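Local coordinates for inorganic pyrophosphatase (Helicobacter pylori, PDB 2BQY), which probably hydrolyses inorganic pyrophosphate to two phosphate ions with the help of magnesium, working as a homohexamer, at residues L6-D11 with F56-L61; N26-L31 with V40-Y45; A52-V57 with D69-S74; A86-V91 with E102-L107. All blocks are in the same frame, centred on the assembly; numbering follows the deposited sequence.

How the interactions relate
Interactions 3 and 4 lie in the core, within one mixed sheet. Strand 69-72 runs between strands 53-56 and 99-108, so the two contacts share a seam: Leu71 N and Leu104 O are 2.6 Å apart, probably hydrogen-bonded. Interaction 2 is a separate two-stranded hairpin, also largely buried, but much of its cover comes from another subunit. Interaction 1 joins two loops nearer the surface and has one ring-to-backbone bond where the others have ladders. It takes over Phe56 and Val57 from interaction 3, and Phe56 packs on Leu31 of interaction 2. Interactions 2, 3 and 4 each send a polar side chain to the pyrophosphate: Lys28, Tyr54 and Lys103.

Interaction 1: residues L6-D11 with F56-L61; sequences LEVSHD and FVPNTL
The His10 ring reaches over to the 56-61 loop and lies against Val57, Pro58, Asn59 and Thr60. Its NE2 donates a hydrogen bond to Pro58 O, 3.0 Å away. The N-H...O angle is 152°, and the acceptor lies a little out of the ring plane. The donor stands nearly along the C=O axis. Val57 CG1 sits at the same ring's edge, 4.0 Å from His10 CD2. Thr60 CG2 comes within 3.5 Å of His10 NE2 from an oblique direction. His10 CE1 touches Asn59 CB at 3.6 Å. On one face of the imidazole lies Val8 CG1, from its own segment, offset toward the rim.

Val8 makes the second half of the contact. Its CG2 packs on Pro58 CG at 3.7 Å. CG1 stands anti to the backbone N (chi1 -165°) and meets Pro58 O. That carbonyl thus has the imidazole N-H and a methyl group beside it. The 56-61 loop is also tied to itself: Thr60 OG1 donates to Val57 O at 2.6 Å, from above the carbonyl plane.

Ile168 of helix 157-172 touches both His10 and Thr60. Pro58 rests on Cys16 and Val18 of strand 15-19. This is loop-to-loop packing: the N-terminal segment lies against the loop that follows strand 53-56, beside strand 15-19 and helix 157-172 of the pyrophosphatase fold.

Interaction 2: residues N26-L31 with V40-Y45; sequences NIKYEL and VDRVLY. With POP (pyrophosphate 2-), chain B.
Segments 26-31 and 40-45 run antiparallel, their strand directions 164° apart, with 4.5 Å between the axes at closest approach. A classic beta bulge interrupts the ladder: Asp41 and Arg42 both face Lys28. Lys28 N donates to Arg42 O at 2.8 Å. Lys28 O receives Arg42 N at 3.1 Å and, more weakly, Asp41 N. One carbonyl serves both bulge residues. Beyond the bulge, Leu44 N bonds to Asn26 O at 2.9 Å, almost straight (171°). A water links Asn26 ND2 to Leu44 O.

Lys28 and Arg42 point to the substrate side. Lys28 CG swings opposite the backbone N (chi1 166°), and the chain bends only at its last torsion. Its NZ makes a weak hydrogen bond to pyrophosphate O5 at 3.3 Å. On the way its CE passes Asp41 OD2 at 3.4 Å, the two side chains running alongside. The carboxylate stays beyond salt-bridge distance of NZ. Glu30 OE1 and Asp41 OD1 are 3.6 Å apart, like charges that probably disfavour each other. Both Lys28 and Arg42 are predicted to bind substrate; here Lys28 touches the pyrophosphate, while Arg42 NH2 bonds weakly to Lys111 O of another subunit.

Ile27, Tyr29, Val40 and Val43 occupy the other face. Tyr29 CE1 packs on Val40 CG2 at 3.7 Å, and Ile27 CG2 lies over one face of the ring, offset toward the rim.

Tyr29 OH bonds to Gln79 N of that other subunit, whose Ala77 touches Ile27. The hairpin of strands 27-32 and 37-43 precedes strand 53-56, and Leu44 lies close to Tyr140, just after helix 127-139.

Interaction 3: residues A52-V57 with D69-S74; sequences ANYGFV and DALVLS. With POP (pyrophosphate 2-), chain B.
Two adjacent antiparallel strands of the central pyrophosphatase sheet, 53-56 and 69-72, meet here at the active site. Their backbones form two hydrogen-bonded pairs. Asn53 N donates to Val72 O, and Val72 N donates to Asn53 O at 2.7 Å. Gly55 and Ala70 exchange bonds of 3.0 Å, from Gly55 N to Ala70 O and from Ala70 N to Gly55 O. Asn53 ND2 adds a weak bond to Val72 O, while Asn53 OD1 takes Phe78 N and Lys23 N.

Tyr54, Leu71, Phe56 and Asp69 share one face. The Tyr54 ring crosses Leu71 obliquely, with CD1 4.0 Å from Leu71 CG. Turned away from its own backbone N (chi1 -170°), the ring is carried along the sheet toward Asp69. Asp69 is a predicted ligand of both magnesium ions, and Tyr54 a predicted substrate ligand. Lys103 NZ, from the neighbouring strand 99-108, hydrogen-bonds to Tyr54 OH and so ties it to the site.

On the other face, Val72 packs on Val17 and Ile19 of strand 15-19. At the ligand end, Asp69 OD2 remains 3.8 Å from pyrophosphate O4, whereas Tyr54 OH lies 2.7 Å from pyrophosphate O5.

Interaction 4: residues A86-V91 with E102-L107; sequences ARLVGV and EKLIAL. With POP (pyrophosphate 2-), chain B.
Leu88 and Val91 pack against Leu104 and Ala106 in the tight part of this hairpin. Leu88 CD2 meets Leu104 CB at 3.8 Å, crossing it obliquely, and also reaches Ala106 CB. Val91 CG2 touches Leu104 CD2 at 3.9 Å. Helix 157-172 closes over this face, with Leu164 on Leu88 and Ala160 on Val91.

The backbones are antiparallel, 153° apart. Arg87 and Leu107 form a hydrogen-bonded pair. Next comes a classic beta bulge, where Val89 and Gly90 both face Ile105. Ile105 O accepts Val89 N at 3.0 Å and Gly90 N weakly. Ile105 N returns a bond to Gly90 O at 2.9 Å. At the bulge Val89 meets Ile105 and Leu107 with its two methyls. Its CG2 touches Ile105 CG2 at 3.8 Å, roughly at a right angle, and its CG1 lies toward Leu107 CD1.

Arg87, partly exposed, belongs to the more open end. Its chain is extended from CG to NE and runs beside Leu107, whose CB lies over the centre of one guanidinium face. Arg87 NH1 is 3.6 Å from Leu107 CD1. The polar end turns to Val119 O, bonded by NH2.

Lys103 leaves on the side away from strand 86-91, toward the pyrophosphate. Its NZ donates to pyrophosphate O6 at 2.7 Å and makes a salt bridge with Asp101. The ladder thus holds strand 102-107 against 86-91 through backbone bonds and largely apolar side chains, while this one lysine joins a carboxylate and a phosphate oxygen.

Interaction 1: residues L6-D11 with F56-L61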
# COMPACT_ATOMS: atom_id res chain seq x y z
N LEU A 6 -26.13 -16.22 8.51
CA LEU A 6 -27.04 -16.92 9.44
C LEU A 6 -26.25 -17.08 10.74
O LEU A 6 -25.56 -18.11 10.89
CB LEU A 6 -27.45 -18.31 8.91
CG LEU A 6 -28.45 -18.42 7.76
CD1 LEU A 6 -27.73 -18.42 6.42
CD2 LEU A 6 -29.23 -19.73 7.94
N GLU A 7 -26.32 -16.10 11.64
CA GLU A 7 -25.56 -16.16 12.88
C GLU A 7 -26.00 -15.08 13.89
O GLU A 7 -26.03 -15.31 15.10
CB GLU A 7 -24.08 -15.92 12.56
CG GLU A 7 -23.74 -14.40 12.33
CD GLU A 7 -23.07 -14.10 10.98
OE1 GLU A 7 -22.04 -14.75 10.69
OE2 GLU A 7 -23.58 -13.21 10.24
N VAL A 8 -26.29 -13.90 13.33
CA VAL A 8 -26.70 -12.70 14.05
C VAL A 8 -26.81 -12.62 15.58
O VAL A 8 -27.49 -13.42 16.24
CB VAL A 8 -28.03 -12.16 13.50
CG1 VAL A 8 -28.24 -10.72 14.01
CG2 VAL A 8 -28.00 -12.19 11.95
N SER A 9 -26.12 -11.61 16.09
CA SER A 9 -26.11 -11.27 17.51
C SER A 9 -26.66 -9.84 17.45
O SER A 9 -26.19 -9.04 16.60
CB SER A 9 -24.68 -11.24 18.07
OG SER A 9 -24.68 -10.68 19.38
N HIS A 10 -27.62 -9.50 18.31
CA HIS A 10 -28.20 -8.16 18.25
C HIS A 10 -28.02 -7.26 19.47
O HIS A 10 -28.70 -6.23 19.58
CB HIS A 10 -29.69 -8.27 17.91
CG HIS A 10 -29.97 -8.35 16.44
ND1 HIS A 10 -30.99 -9.11 15.91
CD2 HIS A 10 -29.37 -7.75 15.39
CE1 HIS A 10 -31.01 -8.97 14.60
NE2 HIS A 10 -30.03 -8.14 14.26
N ASP A 11 -27.13 -7.63 20.37
CA ASP A 11 -26.90 -6.81 21.56
C ASP A 11 -26.16 -5.51 21.14
O ASP A 11 -25.15 -5.56 20.40
CB ASP A 11 -26.08 -7.57 22.60
CG ASP A 11 -25.90 -6.78 23.90
OD1 ASP A 11 -25.10 -7.23 24.76
OD2 ASP A 11 -26.56 -5.73 24.07
N PHE A 56 -23.28 -3.06 7.41
CA PHE A 56 -24.68 -3.09 7.81
C PHE A 56 -24.93 -4.17 8.84
O PHE A 56 -24.20 -5.15 8.91
CB PHE A 56 -25.57 -3.33 6.58
CG PHE A 56 -25.49 -4.72 6.02
CD1 PHE A 56 -26.25 -5.76 6.57
CD2 PHE A 56 -24.64 -5.00 4.95
CE1 PHE A 56 -26.18 -7.06 6.06
CE2 PHE A 56 -24.56 -6.31 4.44
CZ PHE A 56 -25.33 -7.34 4.99
N VAL A 57 -25.97 -3.98 9.65
CA VAL A 57 -26.35 -4.96 10.66
C VAL A 57 -27.38 -5.89 10.03
O VAL A 57 -28.43 -5.45 9.59
CB VAL A 57 -26.96 -4.27 11.90
CG1 VAL A 57 -27.33 -5.34 12.93
CG2 VAL A 57 -25.96 -3.28 12.50
N PRO A 58 -27.07 -7.19 9.96
CA PRO A 58 -28.00 -8.16 9.37
C PRO A 58 -29.25 -8.42 10.21
O PRO A 58 -29.23 -8.24 11.42
CB PRO A 58 -27.14 -9.40 9.20
CG PRO A 58 -26.22 -9.32 10.38
CD PRO A 58 -25.83 -7.86 10.39
N ASN A 59 -30.32 -8.83 9.54
CA ASN A 59 -31.59 -9.13 10.21
C ASN A 59 -32.24 -7.91 10.85
O ASN A 59 -32.81 -7.99 11.93
CB ASN A 59 -31.39 -10.23 11.25
CG ASN A 59 -30.99 -11.54 10.64
OD1 ASN A 59 -30.80 -12.51 11.33
ND2 ASN A 59 -30.85 -11.56 9.32
N THR A 60 -32.15 -6.77 10.17
CA THR A 60 -32.72 -5.52 10.63
C THR A 60 -33.30 -4.80 9.41
O THR A 60 -32.92 -5.10 8.26
CB THR A 60 -31.65 -4.61 11.29
OG1 THR A 60 -30.60 -4.32 10.36
CG2 THR A 60 -31.06 -5.27 12.54
N LEU A 61 -34.21 -3.87 9.64
CA LEU A 61 -34.81 -3.15 8.53
C LEU A 61 -34.78 -1.65 8.75
O LEU A 61 -35.52 -1.12 9.56
CB LEU A 61 -36.26 -3.63 8.34
CG LEU A 61 -36.93 -3.46 6.97
CD1 LEU A 61 -35.97 -3.90 5.85
CD2 LEU A 61 -38.19 -4.31 6.93

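Interaction 2: residues N26-L31 with V40-Y45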
# COMPACT_ATOMS: atom_id res chain seq x y z
N ASN A 26 -12.02 3.89 -1.66
CA ASN A 26 -12.89 4.76 -2.45
C ASN A 26 -13.87 3.91 -3.26
O ASN A 26 -14.62 4.42 -4.10
CB ASN A 26 -12.05 5.64 -3.39
CG ASN A 26 -11.35 4.85 -4.47
OD1 ASN A 26 -10.99 3.69 -4.30
ND2 ASN A 26 -11.13 5.49 -5.58
N ILE A 27 -13.84 2.60 -3.04
CA ILE A 27 -14.71 1.69 -3.75
C ILE A 27 -15.81 1.22 -2.81
O ILE A 27 -15.55 0.59 -1.79
CB ILE A 27 -13.94 0.45 -4.26
CG1 ILE A 27 -12.82 0.89 -5.22
CG2 ILE A 27 -14.91 -0.53 -4.94
CD1 ILE A 27 -11.88 -0.23 -5.58
N LYS A 28 -17.04 1.57 -3.15
CA LYS A 28 -18.20 1.18 -2.37
C LYS A 28 -18.82 -0.15 -2.82
O LYS A 28 -19.39 -0.24 -3.91
CB LYS A 28 -19.26 2.29 -2.44
CG LYS A 28 -20.64 1.88 -1.94
CD LYS A 28 -21.57 3.08 -1.82
CE LYS A 28 -23.00 2.66 -1.52
NZ LYS A 28 -23.11 1.85 -0.27
N TYR A 29 -18.69 -1.17 -1.96
CA TYR A 29 -19.26 -2.49 -2.23
C TYR A 29 -20.62 -2.63 -1.54
O TYR A 29 -20.94 -1.88 -0.61
CB TYR A 29 -18.33 -3.59 -1.71
CG TYR A 29 -17.00 -3.70 -2.45
CD1 TYR A 29 -16.92 -4.39 -3.66
CD2 TYR A 29 -15.84 -3.11 -1.95
CE1 TYR A 29 -15.73 -4.50 -4.34
CE2 TYR A 29 -14.64 -3.21 -2.63
CZ TYR A 29 -14.59 -3.91 -3.82
OH TYR A 29 -13.39 -4.01 -4.50
N GLU A 30 -21.41 -3.59 -2.01
CA GLU A 30 -22.73 -3.85 -1.46
C GLU A 30 -23.00 -5.35 -1.58
O GLU A 30 -22.88 -5.93 -2.65
CB GLU A 30 -23.79 -3.06 -2.24
CG GLU A 30 -25.17 -3.15 -1.63
CD GLU A 30 -26.21 -2.39 -2.44
OE1 GLU A 30 -26.45 -2.80 -3.60
OE2 GLU A 30 -26.77 -1.40 -1.90
N LEU A 31 -23.37 -5.97 -0.46
CA LEU A 31 -23.62 -7.40 -0.44
C LEU A 31 -25.04 -7.79 -0.87
O LEU A 31 -26.03 -7.28 -0.34
CB LEU A 31 -23.34 -7.96 0.96
CG LEU A 31 -23.44 -9.47 1.12
CD1 LEU A 31 -22.44 -10.16 0.20
CD2 LEU A 31 -23.15 -9.84 2.56
N VAL A 40 -19.99 -4.57 -6.68
CA VAL A 40 -19.31 -3.30 -6.82
C VAL A 40 -20.39 -2.26 -7.12
O VAL A 40 -20.80 -2.11 -8.25
CB VAL A 40 -18.29 -3.32 -7.97
CG1 VAL A 40 -17.63 -1.96 -8.10
CG2 VAL A 40 -17.26 -4.41 -7.72
N ASP A 41 -20.83 -1.55 -6.11
CA ASP A 41 -21.88 -0.54 -6.27
C ASP A 41 -21.38 0.72 -6.97
O ASP A 41 -22.07 1.24 -7.85
CB ASP A 41 -22.48 -0.19 -4.90
CG ASP A 41 -23.88 0.38 -5.02
OD1 ASP A 41 -24.75 -0.30 -5.61
OD2 ASP A 41 -24.12 1.49 -4.53
N ARG A 42 -20.20 1.21 -6.58
CA ARG A 42 -19.63 2.38 -7.25
C ARG A 42 -18.26 2.80 -6.75
O ARG A 42 -17.83 2.38 -5.70
CB ARG A 42 -20.56 3.58 -7.12
CG ARG A 42 -20.45 4.28 -5.80
CD ARG A 42 -21.36 5.51 -5.75
NE ARG A 42 -22.70 5.23 -6.28
CZ ARG A 42 -23.01 5.32 -7.57
NH1 ARG A 42 -24.24 5.04 -8.01
NH2 ARG A 42 -22.07 5.73 -8.43
N VAL A 43 -17.61 3.65 -7.54
CA VAL A 43 -16.30 4.19 -7.21
C VAL A 43 -16.55 5.67 -6.99
O VAL A 43 -17.10 6.33 -7.86
CB VAL A 43 -15.28 4.01 -8.37
CG1 VAL A 43 -13.94 4.54 -7.97
CG2 VAL A 43 -15.18 2.57 -8.77
N LEU A 44 -16.16 6.18 -5.83
CA LEU A 44 -16.38 7.58 -5.49
C LEU A 44 -15.93 8.53 -6.60
O LEU A 44 -14.79 8.46 -7.06
CB LEU A 44 -15.66 7.93 -4.18
CG LEU A 44 -16.17 7.17 -2.95
CD1 LEU A 44 -15.44 7.66 -1.73
CD2 LEU A 44 -17.67 7.38 -2.78
N TYR A 45 -16.85 9.40 -7.02
CA TYR A 45 -16.61 10.38 -8.07
C TYR A 45 -15.51 11.37 -7.74
O TYR A 45 -14.76 11.78 -8.63
CB TYR A 45 -17.90 11.14 -8.36
CG TYR A 45 -18.91 10.39 -9.23
CD1 TYR A 45 -19.08 9.01 -9.09
CD2 TYR A 45 -19.71 11.06 -10.15
CE1 TYR A 45 -20.02 8.33 -9.84
CE2 TYR A 45 -20.67 10.39 -10.90
CZ TYR A 45 -20.82 9.02 -10.75
OH TYR A 45 -21.74 8.34 -11.50
P1 POP B . -26.50 5.80 -0.80
O1 POP B . -25.79 5.99 -2.17
O2 POP B . -27.82 4.89 -0.85
O3 POP B . -26.79 7.17 -0.11
O POP B . -25.37 4.96 0.10
P2 POP B . -25.67 4.51 1.69
O4 POP B . -26.92 3.59 1.68
O5 POP B . -24.40 3.80 2.10
O6 POP B . -25.94 5.81 2.49
O HOH W 1 -12.47 7.93 -5.42

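Interaction 3: residues A52-V57 with D69-S74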
# COMPACT_ATOMS: atom_id res chain seq x y z
N ALA A 52 -14.02 5.61 7.62
CA ALA A 52 -14.13 4.45 8.49
C ALA A 52 -14.67 3.24 7.74
O ALA A 52 -15.04 3.34 6.58
CB ALA A 52 -15.03 4.77 9.68
N ASN A 53 -14.68 2.09 8.40
CA ASN A 53 -15.21 0.87 7.81
C ASN A 53 -16.74 0.99 7.74
O ASN A 53 -17.40 1.37 8.70
CB ASN A 53 -14.81 -0.34 8.65
CG ASN A 53 -13.32 -0.58 8.65
OD1 ASN A 53 -12.74 -0.89 7.62
ND2 ASN A 53 -12.70 -0.44 9.80
N TYR A 54 -17.29 0.70 6.57
CA TYR A 54 -18.73 0.81 6.36
C TYR A 54 -19.37 -0.56 6.15
O TYR A 54 -18.88 -1.39 5.41
CB TYR A 54 -19.01 1.68 5.13
CG TYR A 54 -20.48 2.06 4.99
CD1 TYR A 54 -21.00 3.17 5.63
CD2 TYR A 54 -21.35 1.27 4.22
CE1 TYR A 54 -22.34 3.50 5.51
CE2 TYR A 54 -22.69 1.60 4.11
CZ TYR A 54 -23.17 2.71 4.75
OH TYR A 54 -24.49 3.04 4.64
N GLY A 55 -20.50 -0.77 6.81
CA GLY A 55 -21.21 -2.03 6.70
C GLY A 55 -22.66 -1.93 7.12
O GLY A 55 -23.23 -0.86 7.20
N PHE A 56 -23.28 -3.06 7.41
CA PHE A 56 -24.68 -3.09 7.81
C PHE A 56 -24.93 -4.17 8.84
O PHE A 56 -24.20 -5.15 8.91
CB PHE A 56 -25.57 -3.33 6.58
CG PHE A 56 -25.49 -4.72 6.02
CD1 PHE A 56 -26.25 -5.76 6.57
CD2 PHE A 56 -24.64 -5.00 4.95
CE1 PHE A 56 -26.18 -7.06 6.06
CE2 PHE A 56 -24.56 -6.31 4.44
CZ PHE A 56 -25.33 -7.34 4.99
N VAL A 57 -25.97 -3.98 9.65
CA VAL A 57 -26.35 -4.96 10.66
C VAL A 57 -27.38 -5.89 10.03
O VAL A 57 -28.43 -5.45 9.59
CB VAL A 57 -26.96 -4.27 11.90
CG1 VAL A 57 -27.33 -5.34 12.93
CG2 VAL A 57 -25.96 -3.28 12.50
N ASP A 69 -27.68 0.67 8.33
CA ASP A 69 -26.26 0.85 8.08
C ASP A 69 -25.52 1.22 9.36
O ASP A 69 -26.09 1.77 10.31
CB ASP A 69 -26.04 1.93 7.04
CG ASP A 69 -26.58 1.56 5.68
OD1 ASP A 69 -26.11 0.53 5.13
OD2 ASP A 69 -27.46 2.29 5.17
N ALA A 70 -24.23 0.93 9.38
CA ALA A 70 -23.39 1.25 10.53
C ALA A 70 -21.92 1.44 10.15
O ALA A 70 -21.37 0.69 9.34
CB ALA A 70 -23.50 0.15 11.56
N LEU A 71 -21.30 2.46 10.73
CA LEU A 71 -19.90 2.73 10.48
C LEU A 71 -19.09 2.17 11.64
O LEU A 71 -19.37 2.45 12.80
CB LEU A 71 -19.65 4.23 10.36
CG LEU A 71 -20.16 4.96 9.11
CD1 LEU A 71 -21.67 5.13 9.16
CD2 LEU A 71 -19.51 6.32 9.05
N VAL A 72 -18.08 1.36 11.32
CA VAL A 72 -17.21 0.77 12.34
C VAL A 72 -15.87 1.50 12.38
O VAL A 72 -15.02 1.33 11.53
CB VAL A 72 -16.98 -0.74 12.07
CG1 VAL A 72 -16.13 -1.34 13.18
CG2 VAL A 72 -18.31 -1.45 11.98
N LEU A 73 -15.70 2.33 13.40
CA LEU A 73 -14.49 3.11 13.56
C LEU A 73 -13.36 2.32 14.21
O LEU A 73 -13.57 1.57 15.16
CB LEU A 73 -14.78 4.37 14.37
CG LEU A 73 -15.56 5.50 13.69
CD1 LEU A 73 -16.92 5.01 13.23
CD2 LEU A 73 -15.72 6.66 14.65
N SER A 74 -12.15 2.52 13.69
CA SER A 74 -10.95 1.86 14.20
C SER A 74 -9.76 2.36 13.42
O SER A 74 -9.93 3.04 12.42
CB SER A 74 -11.04 0.34 14.07
OG SER A 74 -11.00 -0.07 12.73
P1 POP B . -26.50 5.80 -0.80
O1 POP B . -25.79 5.99 -2.17
O2 POP B . -27.82 4.89 -0.85
O3 POP B . -26.79 7.17 -0.11
O POP B . -25.37 4.96 0.10
P2 POP B . -25.67 4.51 1.69
O4 POP B . -26.92 3.59 1.68
O5 POP B . -24.40 3.80 2.10
O6 POP B . -25.94 5.81 2.49

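Interaction 4: residues A86-V91 with E102-L107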
# COMPACT_ATOMS: atom_id res chain seq x y z
N ALA A 86 -19.24 -5.54 17.03
CA ALA A 86 -19.00 -4.19 17.51
C ALA A 86 -19.99 -3.74 18.58
O ALA A 86 -20.88 -4.47 18.97
CB ALA A 86 -19.05 -3.22 16.33
N ARG A 87 -19.80 -2.51 19.05
CA ARG A 87 -20.65 -1.91 20.06
C ARG A 87 -21.01 -0.50 19.62
O ARG A 87 -20.20 0.19 19.02
CB ARG A 87 -19.91 -1.86 21.41
CG ARG A 87 -18.61 -1.07 21.40
CD ARG A 87 -17.87 -1.24 22.73
NE ARG A 87 -16.64 -0.47 22.82
CZ ARG A 87 -16.59 0.85 22.99
NH1 ARG A 87 -15.42 1.46 23.05
NH2 ARG A 87 -17.69 1.55 23.12
N LEU A 88 -22.24 -0.08 19.91
CA LEU A 88 -22.71 1.25 19.54
C LEU A 88 -22.24 2.35 20.48
O LEU A 88 -22.05 2.13 21.67
CB LEU A 88 -24.24 1.27 19.47
CG LEU A 88 -24.89 0.35 18.44
CD1 LEU A 88 -26.40 0.31 18.66
CD2 LEU A 88 -24.56 0.83 17.04
N VAL A 89 -22.06 3.54 19.93
CA VAL A 89 -21.62 4.70 20.71
C VAL A 89 -22.39 5.93 20.28
O VAL A 89 -22.30 6.98 20.91
CB VAL A 89 -20.10 4.97 20.54
CG1 VAL A 89 -19.29 3.82 21.13
CG2 VAL A 89 -19.76 5.14 19.08
N GLY A 90 -23.14 5.80 19.19
CA GLY A 90 -23.90 6.92 18.69
C GLY A 90 -24.55 6.65 17.35
O GLY A 90 -24.60 5.52 16.89
N VAL A 91 -25.08 7.70 16.72
CA VAL A 91 -25.72 7.58 15.41
C VAL A 91 -25.67 8.90 14.66
O VAL A 91 -25.78 9.95 15.25
CB VAL A 91 -27.19 7.14 15.55
CG1 VAL A 91 -27.99 8.21 16.24
CG2 VAL A 91 -27.76 6.81 14.20
N GLU A 102 -30.24 7.02 8.39
CA GLU A 102 -29.64 6.87 9.70
C GLU A 102 -28.42 5.95 9.60
O GLU A 102 -28.49 4.86 8.99
CB GLU A 102 -30.66 6.25 10.66
CG GLU A 102 -32.10 6.75 10.42
CD GLU A 102 -32.93 6.76 11.70
OE1 GLU A 102 -32.54 7.46 12.67
OE2 GLU A 102 -33.99 6.07 11.73
N LYS A 103 -27.30 6.39 10.17
CA LYS A 103 -26.10 5.58 10.15
C LYS A 103 -25.51 5.40 11.54
O LYS A 103 -24.98 6.34 12.14
CB LYS A 103 -25.06 6.20 9.20
CG LYS A 103 -25.61 6.42 7.81
CD LYS A 103 -24.54 6.59 6.80
CE LYS A 103 -25.14 6.62 5.40
NZ LYS A 103 -26.07 5.49 5.15
N LEU A 104 -25.61 4.18 12.06
CA LEU A 104 -25.08 3.87 13.38
C LEU A 104 -23.55 4.01 13.46
O LEU A 104 -22.83 3.63 12.55
CB LEU A 104 -25.48 2.44 13.76
CG LEU A 104 -26.98 2.12 13.80
CD1 LEU A 104 -27.18 0.63 14.10
CD2 LEU A 104 -27.65 2.98 14.82
N ILE A 105 -23.08 4.60 14.56
CA ILE A 105 -21.66 4.79 14.79
C ILE A 105 -21.23 3.72 15.79
O ILE A 105 -21.69 3.71 16.93
CB ILE A 105 -21.37 6.18 15.38
CG1 ILE A 105 -21.97 7.26 14.48
CG2 ILE A 105 -19.88 6.38 15.54
CD1 ILE A 105 -21.52 7.21 13.05
N ALA A 106 -20.36 2.81 15.37
CA ALA A 106 -19.92 1.73 16.25
C ALA A 106 -18.41 1.54 16.29
O ALA A 106 -17.67 2.11 15.49
CB ALA A 106 -20.57 0.43 15.83
N LEU A 107 -17.97 0.74 17.25
CA LEU A 107 -16.56 0.41 17.47
C LEU A 107 -16.47 -1.08 17.71
O LEU A 107 -17.34 -1.66 18.34
CB LEU A 107 -16.01 1.15 18.69
CG LEU A 107 -15.70 2.65 18.58
CD1 LEU A 107 -15.37 3.19 19.95
CD2 LEU A 107 -14.54 2.86 17.64
P1 POP B . -26.50 5.80 -0.80
O1 POP B . -25.79 5.99 -2.17
O2 POP B . -27.82 4.89 -0.85
O3 POP B . -26.79 7.17 -0.11
O POP B . -25.37 4.96 0.10
P2 POP B . -25.67 4.51 1.69
O4 POP B . -26.92 3.59 1.68
O5 POP B . -24.40 3.80 2.10
O6 POP B . -25.94 5.81 2.49